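Local coordinates for protein Bm4233, isoform b (Brugia malayi, PDB 6ANY) that probably binds and carries sterols as a secreted venom allergen-like protein of the CAP family, and is a vaccine candidate against lymphatic filariasis, at residues A[80-85]-A[136-141]; A[25-30]-A[106-111]; A[45-50]-A[190-195]; A[6-11]-A[58-63]; A[152-155]-A[160-163]. All coordinates share one frame; numbering follows the deposited sequence.

Contact 1 of 5, residues A[80-85]-A[136-141]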
# COMPACT_ATOMS: atom_id res chain seq x y z
N GLY A 80 7.36 -1.21 6.50
CA GLY A 80 6.01 -0.78 6.83
C GLY A 80 5.04 -1.94 6.91
O GLY A 80 5.26 -2.95 6.26
N GLU A 81 3.94 -1.78 7.67
CA GLU A 81 2.93 -2.86 7.75
C GLU A 81 1.52 -2.35 7.80
O GLU A 81 1.24 -1.48 8.55
CB GLU A 81 3.21 -3.76 8.97
CG GLU A 81 2.21 -4.92 9.16
CD GLU A 81 2.57 -5.74 10.36
OE1 GLU A 81 2.21 -5.32 11.49
OE2 GLU A 81 3.25 -6.78 10.20
N ASN A 82 0.62 -2.91 6.97
CA ASN A 82 -0.79 -2.59 6.94
C ASN A 82 -1.54 -3.92 7.20
O ASN A 82 -1.14 -4.97 6.70
CB ASN A 82 -1.20 -2.02 5.60
CG ASN A 82 -0.95 -0.48 5.46
OD1 ASN A 82 -0.79 0.21 6.47
ND2 ASN A 82 -1.11 0.05 4.22
N VAL A 83 -2.61 -3.86 7.99
CA VAL A 83 -3.38 -5.00 8.47
C VAL A 83 -4.84 -4.80 8.14
O VAL A 83 -5.38 -3.75 8.36
CB VAL A 83 -3.28 -5.14 10.01
CG1 VAL A 83 -4.08 -6.31 10.45
CG2 VAL A 83 -1.79 -5.25 10.47
N TYR A 84 -5.46 -5.82 7.54
CA TYR A 84 -6.87 -5.78 7.17
C TYR A 84 -7.54 -7.09 7.57
O TYR A 84 -6.95 -8.13 7.46
CB TYR A 84 -7.04 -5.53 5.66
CG TYR A 84 -8.41 -5.87 5.08
CD1 TYR A 84 -9.40 -4.94 5.02
CD2 TYR A 84 -8.69 -7.14 4.57
CE1 TYR A 84 -10.67 -5.23 4.49
CE2 TYR A 84 -9.94 -7.47 4.06
CZ TYR A 84 -10.91 -6.52 3.97
OH TYR A 84 -12.16 -6.86 3.46
N ALA A 85 -8.78 -7.02 8.05
CA ALA A 85 -9.59 -8.21 8.33
C ALA A 85 -11.05 -8.05 7.88
O ALA A 85 -11.59 -6.96 7.77
CB ALA A 85 -9.57 -8.57 9.79
N THR A 136 -1.34 6.46 3.85
CA THR A 136 -0.08 7.16 3.63
C THR A 136 1.03 6.21 3.24
O THR A 136 1.77 6.50 2.31
CB THR A 136 0.28 8.09 4.77
OG1 THR A 136 0.31 7.40 6.01
CG2 THR A 136 -0.70 9.33 4.84
N GLN A 137 1.03 5.00 3.82
CA GLN A 137 1.99 3.97 3.45
C GLN A 137 1.74 3.52 2.02
O GLN A 137 2.68 3.32 1.27
CB GLN A 137 1.93 2.82 4.43
CG GLN A 137 2.79 1.64 4.13
CD GLN A 137 4.26 1.98 4.13
OE1 GLN A 137 4.94 1.86 5.17
NE2 GLN A 137 4.78 2.34 2.96
N MET A 138 0.47 3.34 1.63
CA MET A 138 0.17 2.92 0.25
C MET A 138 0.57 4.03 -0.71
O MET A 138 0.85 3.77 -1.87
CB MET A 138 -1.35 2.64 0.02
CG MET A 138 -1.91 1.43 0.71
SD MET A 138 -3.62 1.14 0.35
CE MET A 138 -3.61 0.67 -1.41
N ALA A 139 0.47 5.28 -0.25
CA ALA A 139 0.82 6.43 -1.09
C ALA A 139 2.28 6.93 -1.00
O ALA A 139 2.59 7.92 -1.60
CB ALA A 139 -0.12 7.55 -0.79
N TRP A 140 3.14 6.26 -0.24
CA TRP A 140 4.43 6.83 0.15
C TRP A 140 5.35 6.77 -1.06
O TRP A 140 5.67 5.71 -1.56
CB TRP A 140 5.00 6.05 1.30
CG TRP A 140 6.08 6.71 1.99
CD1 TRP A 140 7.40 6.45 1.89
CD2 TRP A 140 5.93 7.71 3.00
NE1 TRP A 140 8.12 7.27 2.76
CE2 TRP A 140 7.23 8.06 3.44
CE3 TRP A 140 4.83 8.40 3.52
CZ2 TRP A 140 7.46 9.10 4.38
CZ3 TRP A 140 5.03 9.37 4.48
CH2 TRP A 140 6.36 9.72 4.91
N GLY A 141 5.71 7.94 -1.57
CA GLY A 141 6.53 8.02 -2.80
C GLY A 141 7.81 7.26 -2.77
O GLY A 141 8.16 6.59 -3.72
O HOH W 1 3.60 1.20 7.59

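Contact 2 of 5, residues A[25-30]-A[106-111]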
# COMPACT_ATOMS: atom_id res chain seq x y z
N SER A 25 -0.82 6.38 -9.24
CA SER A 25 -0.88 7.18 -10.46
C SER A 25 -2.05 8.16 -10.46
O SER A 25 -1.89 9.37 -10.75
CB SER A 25 -0.92 6.25 -11.67
OG SER A 25 -1.14 6.99 -12.82
N LEU A 26 -3.24 7.68 -10.12
CA LEU A 26 -4.42 8.58 -10.00
C LEU A 26 -4.14 9.69 -9.03
O LEU A 26 -4.45 10.83 -9.30
CB LEU A 26 -5.67 7.84 -9.55
CG LEU A 26 -6.30 6.91 -10.60
CD1 LEU A 26 -7.43 6.16 -9.97
CD2 LEU A 26 -6.86 7.63 -11.82
N LEU A 27 -3.48 9.37 -7.91
CA LEU A 27 -3.15 10.38 -6.93
C LEU A 27 -2.19 11.45 -7.46
O LEU A 27 -2.43 12.65 -7.23
CB LEU A 27 -2.47 9.74 -5.72
CG LEU A 27 -2.14 10.58 -4.53
CD1 LEU A 27 -3.40 11.24 -3.93
CD2 LEU A 27 -1.38 9.75 -3.53
N ILE A 28 -1.07 11.03 -8.07
CA ILE A 28 -0.07 12.04 -8.58
C ILE A 28 -0.56 12.82 -9.84
O ILE A 28 -0.04 13.88 -10.13
CB ILE A 28 1.30 11.46 -8.86
CG1 ILE A 28 1.22 10.35 -9.88
CG2 ILE A 28 1.97 10.98 -7.56
CD1 ILE A 28 2.58 9.90 -10.29
N HIS A 29 -1.63 12.33 -10.48
CA HIS A 29 -2.29 13.04 -11.54
C HIS A 29 -3.40 13.98 -11.06
O HIS A 29 -4.04 14.58 -11.89
CB HIS A 29 -2.84 12.08 -12.57
CG HIS A 29 -1.81 11.56 -13.49
ND1 HIS A 29 -0.98 10.51 -13.17
CD2 HIS A 29 -1.39 12.03 -14.69
CE1 HIS A 29 -0.15 10.29 -14.18
NE2 HIS A 29 -0.40 11.19 -15.12
N GLY A 30 -3.53 14.20 -9.75
CA GLY A 30 -4.50 15.16 -9.24
C GLY A 30 -5.94 14.71 -9.38
O GLY A 30 -6.81 15.57 -9.43
N SER A 106 -9.85 -0.60 1.39
CA SER A 106 -10.14 -0.23 2.76
C SER A 106 -9.09 0.72 3.32
O SER A 106 -9.40 1.79 3.76
CB SER A 106 -10.23 -1.46 3.63
OG SER A 106 -10.37 -1.05 4.95
N TRP A 107 -7.85 0.36 3.21
CA TRP A 107 -6.73 1.26 3.63
C TRP A 107 -6.75 2.60 2.90
O TRP A 107 -6.61 3.69 3.50
CB TRP A 107 -5.38 0.57 3.42
CG TRP A 107 -5.27 -0.73 4.20
CD1 TRP A 107 -5.89 -1.03 5.35
CD2 TRP A 107 -4.52 -1.91 3.83
NE1 TRP A 107 -5.54 -2.31 5.80
CE2 TRP A 107 -4.70 -2.87 4.86
CE3 TRP A 107 -3.72 -2.25 2.75
CZ2 TRP A 107 -4.12 -4.14 4.82
CZ3 TRP A 107 -3.15 -3.49 2.71
CH2 TRP A 107 -3.39 -4.44 3.74
N TRP A 108 -6.92 2.50 1.59
CA TRP A 108 -6.90 3.67 0.73
C TRP A 108 -8.07 4.59 1.02
O TRP A 108 -7.92 5.84 0.90
CB TRP A 108 -6.88 3.28 -0.74
CG TRP A 108 -6.51 4.43 -1.62
CD1 TRP A 108 -7.39 5.37 -2.15
CD2 TRP A 108 -5.19 4.84 -2.02
NE1 TRP A 108 -6.66 6.30 -2.87
CE2 TRP A 108 -5.32 5.99 -2.81
CE3 TRP A 108 -3.91 4.34 -1.78
CZ2 TRP A 108 -4.25 6.61 -3.41
CZ3 TRP A 108 -2.84 4.97 -2.38
CH2 TRP A 108 -3.01 6.10 -3.14
N SER A 109 -9.21 4.03 1.47
CA SER A 109 -10.40 4.82 1.72
C SER A 109 -10.18 5.86 2.82
O SER A 109 -11.00 6.78 2.99
CB SER A 109 -11.60 3.92 2.13
OG SER A 109 -11.49 3.47 3.51
N GLU A 110 -9.11 5.73 3.59
CA GLU A 110 -8.71 6.76 4.56
C GLU A 110 -8.53 8.14 3.94
O GLU A 110 -8.76 9.16 4.64
CB GLU A 110 -7.45 6.36 5.35
CG GLU A 110 -7.70 5.24 6.32
CD GLU A 110 -6.45 4.67 6.93
OE1 GLU A 110 -5.33 5.03 6.52
OE2 GLU A 110 -6.59 3.83 7.85
N LEU A 111 -8.19 8.19 2.64
CA LEU A 111 -7.93 9.48 2.03
C LEU A 111 -9.19 10.34 1.95
O LEU A 111 -9.20 11.48 2.49
CB LEU A 111 -7.25 9.33 0.67
CG LEU A 111 -7.37 10.57 -0.27
CD1 LEU A 111 -6.52 11.72 0.24
CD2 LEU A 111 -6.99 10.23 -1.67

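Contact 3 of 5, residues A[45-50]-A[190-195]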
# COMPACT_ATOMS: atom_id res chain seq x y z
N ASN A 45 8.18 11.90 -8.85
CA ASN A 45 9.00 10.86 -8.23
C ASN A 45 8.21 9.82 -7.35
O ASN A 45 8.73 9.31 -6.38
CB ASN A 45 10.15 11.46 -7.44
CG ASN A 45 11.20 12.07 -8.34
OD1 ASN A 45 11.50 11.56 -9.39
ND2 ASN A 45 11.76 13.18 -7.92
N MET A 46 6.97 9.52 -7.71
CA MET A 46 6.21 8.49 -6.99
C MET A 46 6.65 7.17 -7.60
O MET A 46 6.44 6.93 -8.78
CB MET A 46 4.71 8.73 -7.15
CG MET A 46 3.79 7.61 -6.70
SD MET A 46 3.61 7.67 -4.91
CE MET A 46 2.44 8.94 -4.73
N LEU A 47 7.30 6.32 -6.80
CA LEU A 47 7.86 5.05 -7.30
C LEU A 47 6.79 4.01 -7.65
O LEU A 47 5.76 3.90 -6.97
CB LEU A 47 8.86 4.46 -6.29
CG LEU A 47 10.08 5.36 -6.02
CD1 LEU A 47 11.00 4.80 -4.95
CD2 LEU A 47 10.84 5.69 -7.33
N LEU A 48 7.07 3.24 -8.70
CA LEU A 48 6.22 2.17 -9.11
C LEU A 48 6.48 0.93 -8.21
O LEU A 48 7.59 0.39 -8.14
CB LEU A 48 6.44 1.84 -10.56
CG LEU A 48 5.39 0.96 -11.26
CD1 LEU A 48 5.25 1.28 -12.74
CD2 LEU A 48 5.79 -0.49 -11.21
N LEU A 49 5.46 0.50 -7.49
CA LEU A 49 5.61 -0.65 -6.57
C LEU A 49 5.93 -1.95 -7.29
O LEU A 49 5.39 -2.24 -8.32
CB LEU A 49 4.39 -0.84 -5.68
CG LEU A 49 3.95 0.34 -4.85
CD1 LEU A 49 2.70 -0.04 -4.04
CD2 LEU A 49 5.06 0.81 -3.92
N LYS A 50 6.89 -2.70 -6.76
CA LYS A 50 7.24 -4.03 -7.27
C LYS A 50 6.87 -5.02 -6.16
O LYS A 50 7.05 -4.74 -4.96
CB LYS A 50 8.75 -4.14 -7.50
CG LYS A 50 9.40 -3.13 -8.45
CD LYS A 50 8.97 -3.38 -9.87
CE LYS A 50 9.60 -4.66 -10.36
NZ LYS A 50 9.20 -5.07 -11.73
N CYS A 190 12.69 11.43 -13.93
CA CYS A 190 12.74 10.66 -12.70
C CYS A 190 14.09 10.72 -12.05
O CYS A 190 15.08 10.59 -12.71
CB CYS A 190 12.39 9.20 -12.96
SG CYS A 190 10.67 9.00 -13.46
N ASN A 191 14.19 10.80 -10.73
CA ASN A 191 15.54 10.71 -10.18
C ASN A 191 16.04 9.28 -10.43
O ASN A 191 17.23 9.10 -10.69
CB ASN A 191 15.63 11.02 -8.69
CG ASN A 191 15.17 12.41 -8.36
OD1 ASN A 191 15.34 13.33 -9.15
ND2 ASN A 191 14.58 12.56 -7.19
N THR A 192 15.18 8.26 -10.33
CA THR A 192 15.72 6.93 -10.64
C THR A 192 16.17 6.79 -12.09
O THR A 192 16.81 5.79 -12.44
CB THR A 192 14.59 5.86 -10.48
OG1 THR A 192 13.53 6.17 -11.37
CG2 THR A 192 14.06 5.85 -9.07
N LYS A 193 15.76 7.73 -12.94
CA LYS A 193 16.17 7.76 -14.37
C LYS A 193 15.48 6.72 -15.23
O LYS A 193 15.89 6.44 -16.38
CB LYS A 193 17.70 7.75 -14.61
CG LYS A 193 18.45 8.86 -13.86
CD LYS A 193 17.88 10.18 -14.39
CE LYS A 193 18.55 11.45 -13.91
NZ LYS A 193 17.58 12.59 -14.11
N LYS A 194 14.35 6.24 -14.73
CA LYS A 194 13.49 5.42 -15.52
C LYS A 194 12.04 5.69 -15.20
O LYS A 194 11.63 5.63 -14.02
CB LYS A 194 13.84 3.94 -15.32
CG LYS A 194 13.13 3.03 -16.28
CD LYS A 194 13.62 3.30 -17.67
CE LYS A 194 12.86 2.51 -18.73
NZ LYS A 194 11.85 3.32 -19.44
N CYS A 195 11.27 6.01 -16.24
CA CYS A 195 9.88 6.46 -16.07
C CYS A 195 8.97 5.46 -16.73
O CYS A 195 9.24 5.02 -17.86
CB CYS A 195 9.68 7.87 -16.68
SG CYS A 195 7.93 8.35 -16.80

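Contact 4 of 5, residues A[6-11]-A[58-63]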
# COMPACT_ATOMS: atom_id res chain seq x y z
N GLY A 6 5.14 -19.73 -1.41
CA GLY A 6 4.08 -18.82 -1.07
C GLY A 6 2.68 -19.42 -1.07
O GLY A 6 2.40 -20.49 -1.65
N ARG A 7 1.78 -18.73 -0.41
CA ARG A 7 0.39 -19.18 -0.26
C ARG A 7 -0.56 -18.28 -1.03
O ARG A 7 -1.77 -18.40 -0.92
CB ARG A 7 0.01 -19.19 1.20
CG ARG A 7 0.99 -20.02 1.98
CD ARG A 7 0.51 -20.31 3.35
NE ARG A 7 1.35 -21.31 3.95
CZ ARG A 7 1.15 -21.81 5.17
NH1 ARG A 7 0.18 -21.34 5.94
NH2 ARG A 7 1.95 -22.76 5.59
N LEU A 8 0.01 -17.35 -1.78
CA LEU A 8 -0.77 -16.53 -2.68
C LEU A 8 -0.65 -17.06 -4.10
O LEU A 8 0.34 -17.71 -4.45
CB LEU A 8 -0.25 -15.08 -2.60
CG LEU A 8 -1.03 -14.14 -1.68
CD1 LEU A 8 -0.64 -14.38 -0.23
CD2 LEU A 8 -0.77 -12.69 -2.02
N THR A 9 -1.61 -16.73 -4.94
CA THR A 9 -1.50 -17.07 -6.37
C THR A 9 -0.79 -15.94 -7.09
O THR A 9 -0.73 -14.87 -6.56
CB THR A 9 -2.87 -17.25 -7.01
OG1 THR A 9 -3.63 -16.03 -6.88
CG2 THR A 9 -3.57 -18.46 -6.40
N PRO A 10 -0.25 -16.18 -8.29
CA PRO A 10 0.36 -15.12 -9.04
C PRO A 10 -0.57 -13.98 -9.33
O PRO A 10 -0.15 -12.79 -9.24
CB PRO A 10 0.80 -15.79 -10.33
CG PRO A 10 1.03 -17.26 -9.91
CD PRO A 10 -0.01 -17.51 -8.91
N GLN A 11 -1.81 -14.32 -9.64
CA GLN A 11 -2.82 -13.32 -9.91
C GLN A 11 -3.19 -12.42 -8.75
O GLN A 11 -3.33 -11.21 -8.88
CB GLN A 11 -4.09 -13.97 -10.44
CG GLN A 11 -4.99 -12.91 -11.07
CD GLN A 11 -4.40 -12.18 -12.32
OE1 GLN A 11 -3.48 -12.70 -13.05
NE2 GLN A 11 -4.92 -10.92 -12.57
N SER A 58 7.47 -12.48 5.03
CA SER A 58 7.33 -11.98 6.36
C SER A 58 5.85 -11.66 6.66
O SER A 58 5.36 -11.90 7.79
CB SER A 58 8.19 -10.74 6.62
OG SER A 58 7.95 -9.79 5.62
N ALA A 59 5.16 -11.10 5.68
CA ALA A 59 3.73 -10.77 5.84
C ALA A 59 2.88 -12.01 6.02
O ALA A 59 1.98 -12.03 6.84
CB ALA A 59 3.25 -10.02 4.64
N GLN A 60 3.16 -13.05 5.24
CA GLN A 60 2.49 -14.35 5.36
C GLN A 60 2.73 -14.98 6.73
O GLN A 60 1.78 -15.52 7.32
CB GLN A 60 2.97 -15.33 4.25
CG GLN A 60 2.14 -16.57 4.17
CD GLN A 60 0.69 -16.29 3.87
OE1 GLN A 60 0.41 -15.68 2.88
NE2 GLN A 60 -0.23 -16.71 4.73
N ARG A 61 3.97 -14.91 7.24
CA ARG A 61 4.25 -15.48 8.55
C ARG A 61 3.33 -14.88 9.59
O ARG A 61 2.86 -15.62 10.46
CB ARG A 61 5.71 -15.40 9.01
CG ARG A 61 6.60 -16.44 8.30
CD ARG A 61 8.04 -16.40 8.82
NE ARG A 61 8.75 -15.17 8.40
CZ ARG A 61 9.54 -15.03 7.32
NH1 ARG A 61 9.78 -16.03 6.47
NH2 ARG A 61 10.10 -13.86 7.08
N TRP A 62 3.08 -13.55 9.47
CA TRP A 62 2.22 -12.89 10.39
C TRP A 62 0.76 -13.20 10.20
O TRP A 62 0.09 -13.50 11.17
CB TRP A 62 2.50 -11.39 10.46
CG TRP A 62 1.67 -10.74 11.47
CD1 TRP A 62 0.67 -9.85 11.25
CD2 TRP A 62 1.69 -10.99 12.87
NE1 TRP A 62 0.09 -9.50 12.44
CE2 TRP A 62 0.71 -10.16 13.45
CE3 TRP A 62 2.50 -11.78 13.70
CZ2 TRP A 62 0.50 -10.10 14.82
CZ3 TRP A 62 2.27 -11.75 15.07
CH2 TRP A 62 1.27 -10.91 15.61
N ALA A 63 0.31 -13.27 8.95
CA ALA A 63 -1.05 -13.63 8.62
C ALA A 63 -1.48 -14.98 9.15
O ALA A 63 -2.62 -15.15 9.59
CB ALA A 63 -1.23 -13.59 7.09
O HOH W 2 2.29 -16.28 1.09

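Contact 5 of 5, residues A[152-155]-A[160-163]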
# COMPACT_ATOMS: atom_id res chain seq x y z
N THR A 152 -7.20 -17.38 5.40
CA THR A 152 -8.64 -17.55 5.42
C THR A 152 -9.14 -18.71 6.24
O THR A 152 -10.32 -19.08 6.16
CB THR A 152 -9.16 -17.74 3.98
OG1 THR A 152 -8.37 -18.72 3.28
CG2 THR A 152 -9.10 -16.44 3.26
N ASN A 153 -8.25 -19.28 7.04
CA ASN A 153 -8.60 -20.37 7.96
C ASN A 153 -8.95 -19.88 9.34
O ASN A 153 -9.43 -20.67 10.16
CB ASN A 153 -7.47 -21.37 8.13
CG ASN A 153 -6.25 -20.72 8.67
OD1 ASN A 153 -5.68 -19.89 7.98
ND2 ASN A 153 -5.84 -21.06 9.88
N CYS A 154 -8.76 -18.58 9.59
CA CYS A 154 -8.99 -17.95 10.90
C CYS A 154 -10.44 -18.15 11.34
O CYS A 154 -11.36 -18.15 10.49
CB CYS A 154 -8.64 -16.50 10.78
SG CYS A 154 -6.96 -16.18 10.08
N ASP A 155 -10.65 -18.38 12.64
CA ASP A 155 -11.99 -18.60 13.21
C ASP A 155 -12.82 -19.62 12.48
O ASP A 155 -13.91 -19.32 11.97
CB ASP A 155 -12.76 -17.26 13.21
CG ASP A 155 -12.16 -16.27 14.17
OD1 ASP A 155 -11.64 -16.73 15.18
OD2 ASP A 155 -12.14 -15.05 13.91
N LEU A 160 -11.13 -13.56 7.50
CA LEU A 160 -10.09 -13.34 6.53
C LEU A 160 -9.19 -12.29 7.07
O LEU A 160 -9.68 -11.27 7.53
CB LEU A 160 -10.67 -12.88 5.22
CG LEU A 160 -9.92 -11.92 4.30
CD1 LEU A 160 -8.66 -12.57 3.76
CD2 LEU A 160 -10.82 -11.57 3.11
N ILE A 161 -7.88 -12.55 6.96
CA ILE A 161 -6.86 -11.57 7.36
C ILE A 161 -5.92 -11.33 6.21
O ILE A 161 -5.36 -12.25 5.67
CB ILE A 161 -6.02 -12.09 8.60
CG1 ILE A 161 -6.89 -12.36 9.85
CG2 ILE A 161 -4.83 -11.20 8.92
CD1 ILE A 161 -6.95 -11.25 10.85
N ALA A 162 -5.65 -10.08 5.91
CA ALA A 162 -4.66 -9.77 4.91
C ALA A 162 -3.59 -8.85 5.51
O ALA A 162 -3.90 -7.86 6.14
CB ALA A 162 -5.32 -9.12 3.72
N ILE A 163 -2.33 -9.18 5.30
CA ILE A 163 -1.21 -8.41 5.82
C ILE A 163 -0.30 -8.00 4.65
O ILE A 163 0.09 -8.80 3.84
CB ILE A 163 -0.35 -9.23 6.81
CG1 ILE A 163 -1.23 -9.93 7.89
CG2 ILE A 163 0.74 -8.37 7.40
CD1 ILE A 163 -1.95 -9.05 8.84

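Contact 1 of 5, residues A[80-85]-A[136-141]
The closest approach between residues 80-85 and 136-141 is made by G80 and Q137, where Q137 OE1 stands 3.3 Å from G80 CA. With no side chain on G80, the amide oxygen can come right up against the backbone of the strand. The polar link is indirect: one water accepts from E81 N at 3.0 Å and donates to Q137 OE1 at 2.8 Å, so it bridges strand backbone and helix side chain. The same OE1 also receives a hydrogen bond from G170 N, while Q137 NE2 binds T143 OG1; both ends of the amide are therefore held and its rotation is fixed. The Q137 chain leaves with CG anti to the backbone N (chi1 176°) and bends at chi2, which turns the amide toward the strand.

Packing supplies the rest. N82 ND2 lies 3.9 Å from M138 CG and 4.1 Å from Q137 CB, its amide turned 69° from that of Q137. This ND2 is a hydrogen-bond donor to Y166 OH, so the nearby methylenes flank an amide nitrogen bonded to Y166. E81 points away from the helix, and its carboxylate binds H70 and H165. A glutamate between two histidines on a buried strand is consistent with the central cavity of the CAP alpha-beta-alpha sandwich.

Contact 2 of 5, residues A[25-30]-A[106-111]
L27 meets W108 and L111 in the apolar core between the C-terminal end of helix 10-28 and the junction of helices 99-108 and 110-114, a packing region of the CAP sandwich. The interface is small and wholly apolar, with no hydrogen bond across it. L27 projects its two methyl branches to different partners: CD2 lies 4.0 Å from W108 CH2, and CD1 is 4.4 Å from L111 CD2. The methyl reaches the far corner of the six-membered ring at a slant. The backbones stay well apart, the nearest CA atoms of the two segments being L27 CA and L111 CA at 10.2 Å, and the long side chains of L27 and W108 bridge between the helices.

Polar bonds finish the end of helix 10-28 and the junction of helices 99-108 and 110-114. Helix 10-28 closes with a Schellman motif in which G30, at positive phi, is the C-prime residue: G30 N reaches L27 O at 3.2 Å, and the next backbone N after G30 bonds to L26 O. S25 O takes two donors, H29 N and H29 ND1; the latter, at 2.8 Å, comes from above the carbonyl plane yet with the oxygen lying in the plane of the imidazole. On the other side S109 OG donates to S106 O at 2.7 Å, in the carbonyl plane and on a lone pair.

Around this core, W108 stacks on F23 of helix 10-28 and meets F135 of helix 133-138 edge-to-face, while L27 also touches loop residues M40 and Y178, and W107 packs on strands 80-87 and 159-167.

Contact 3 of 5, residues A[45-50]-A[190-195]
N45 and N191 each set CG anti to the carbonyl carbon (chi1 -70° in N45), and these torsions bring the two amides together, the side chains crossing at about a right angle. The productive bond comes from the backbone: N191 N donates to N45 OD1 at 3.1 Å, with an N-H...O angle of 162°. It is nearly straight at the hydrogen, although the donor sits tilted 33° from the carbonyl plane. The same OD1 lies 3.6 Å from C190 CA. N45 ND2 binds E179 OE1, so both ends of the N45 amide have partners. The 3.0 Å approach of N45 ND2 to N191 ND2 pairs two donors; it is no hydrogen bond and is doubtful as modelled.

A second, apolar touch lies alongside: L47 CD2 packs on T192 CG2 at 3.7 Å. The T192 hydroxyl is engaged elsewhere, with R203 O. C190 to K193 forms a type I beta turn, closed by K193 N to C190 O at 2.9 Å, and N45 OD1 thus accepts from the second residue of the turn, N191.

The turn belongs to a disulfide-rich C-terminal region, in which C190 is bonded to C202 and C195 to C184. Residues 45-49 link strand 43-44 to strand 50-51; M46 and L48 share backbone bonds with C202 of strand 201-202, and their side chains pack on helix 10-28.

Contact 4 of 5, residues A[6-11]-A[58-63]
R7 and L8, in the approach to helix 10-28, press on Q60 of helix 53-63, joining the N-terminal end of one helix to the flank of the other. A single side chain on the helix receives them. The R7 and Q60 side chains cross at about a right angle, the R7 methylenes lying against the Q60 amide: R7 CB is 3.9 Å from Q60 OE1, and R7 CD lies at the same distance from Q60 NE2. L8 adds its CD1 methyl, 3.5 Å from Q60 OE1.

One water joins backbone to side chain, accepting from R7 N at 2.9 Å and donating to Q60 OE1 at 2.7 Å. In the CAP alpha-beta-alpha sandwich the two helices belong to opposite layers, and the residues just before helix 10-28 reach round to helix 53-63. T9, the N-cap of helix 10-28, holds Q12 N with its OG1, which starts the helix just after the touching residues.

A chi1 of -169° swings the Q60 chain out from its helix, and a kink at the next bond delivers the amide to the loop. Its NE2 is engaged by N64 OD1 and by I150 O of strand 145-153, so the amide is held at both ends. R7 O accepts from R96.

Contact 5 of 5, residues A[152-155]-A[160-163]
T152 and L160 lie side by side and point the same way, with T152 CG2 3.9 Å from L160 CD1. Their CA atoms, only 4.6 Å apart, mark them as cross-strand neighbours at the end of a beta hairpin formed by strands 145-153 and 159-167. Backbone bonds tie A151 to I161 and G149 to I163, which makes T152 and L160 the adjoining non-hydrogen-bonded pair. T152 sets CG2 anti to the carbonyl carbon and OG1 between the backbone N and that carbon (chi1 48°); the methyl therefore faces the leucine, while the hydroxyl binds E93 OE2 and R96 NH1. A buried threonine hydroxyl is thus satisfied from the loop side.

The second pairing lies on the other face of strand 159-167. C154 points toward the strand and its SG rests 3.8 Å from I161 CG1, an apolar contact of sulfur with a methylene. C154 SG is also the disulfide partner of C66, so the isoleucine packs against a covalently fixed sulfur. At the turn itself, D155 OD2 is hydrogen-bonded to T159 OG1.

The sheet extends beyond the hairpin. L160 and A162 share backbone bonds with Y86 and Y84 of strand 80-87, and I161 packs on A85 of it. L160 lies against loop residues V92 and L95, whereas I163, on the I161 face, packs on A59, W62 and A63 of helix 53-63.

How the contacts relate
Contact 1 lies near the middle of the fold, with contact 2 centred 12 Å from it and joined to it by W107 and W108. Contact 5 reaches the same sheet as contact 1, through neighbouring strands 159-167 and 80-87. Contact 4 (centres 11 Å apart from contact 5) ties the N-terminal segment to helix 53-63, whose other residues pack on I163 of contact 5. Contacts 2 and 4 both use helix 10-28 but sit on opposite sides of the chain's centre. Contact 3, its centre 33 Å from that of contact 5, connects the C-terminal cysteine-rich part to the core. Contacts 4, 1 and 5 follow in series; contact 2 interleaves with 1, and 3 with 2 and 4. The touches between contacts join helices and sheet.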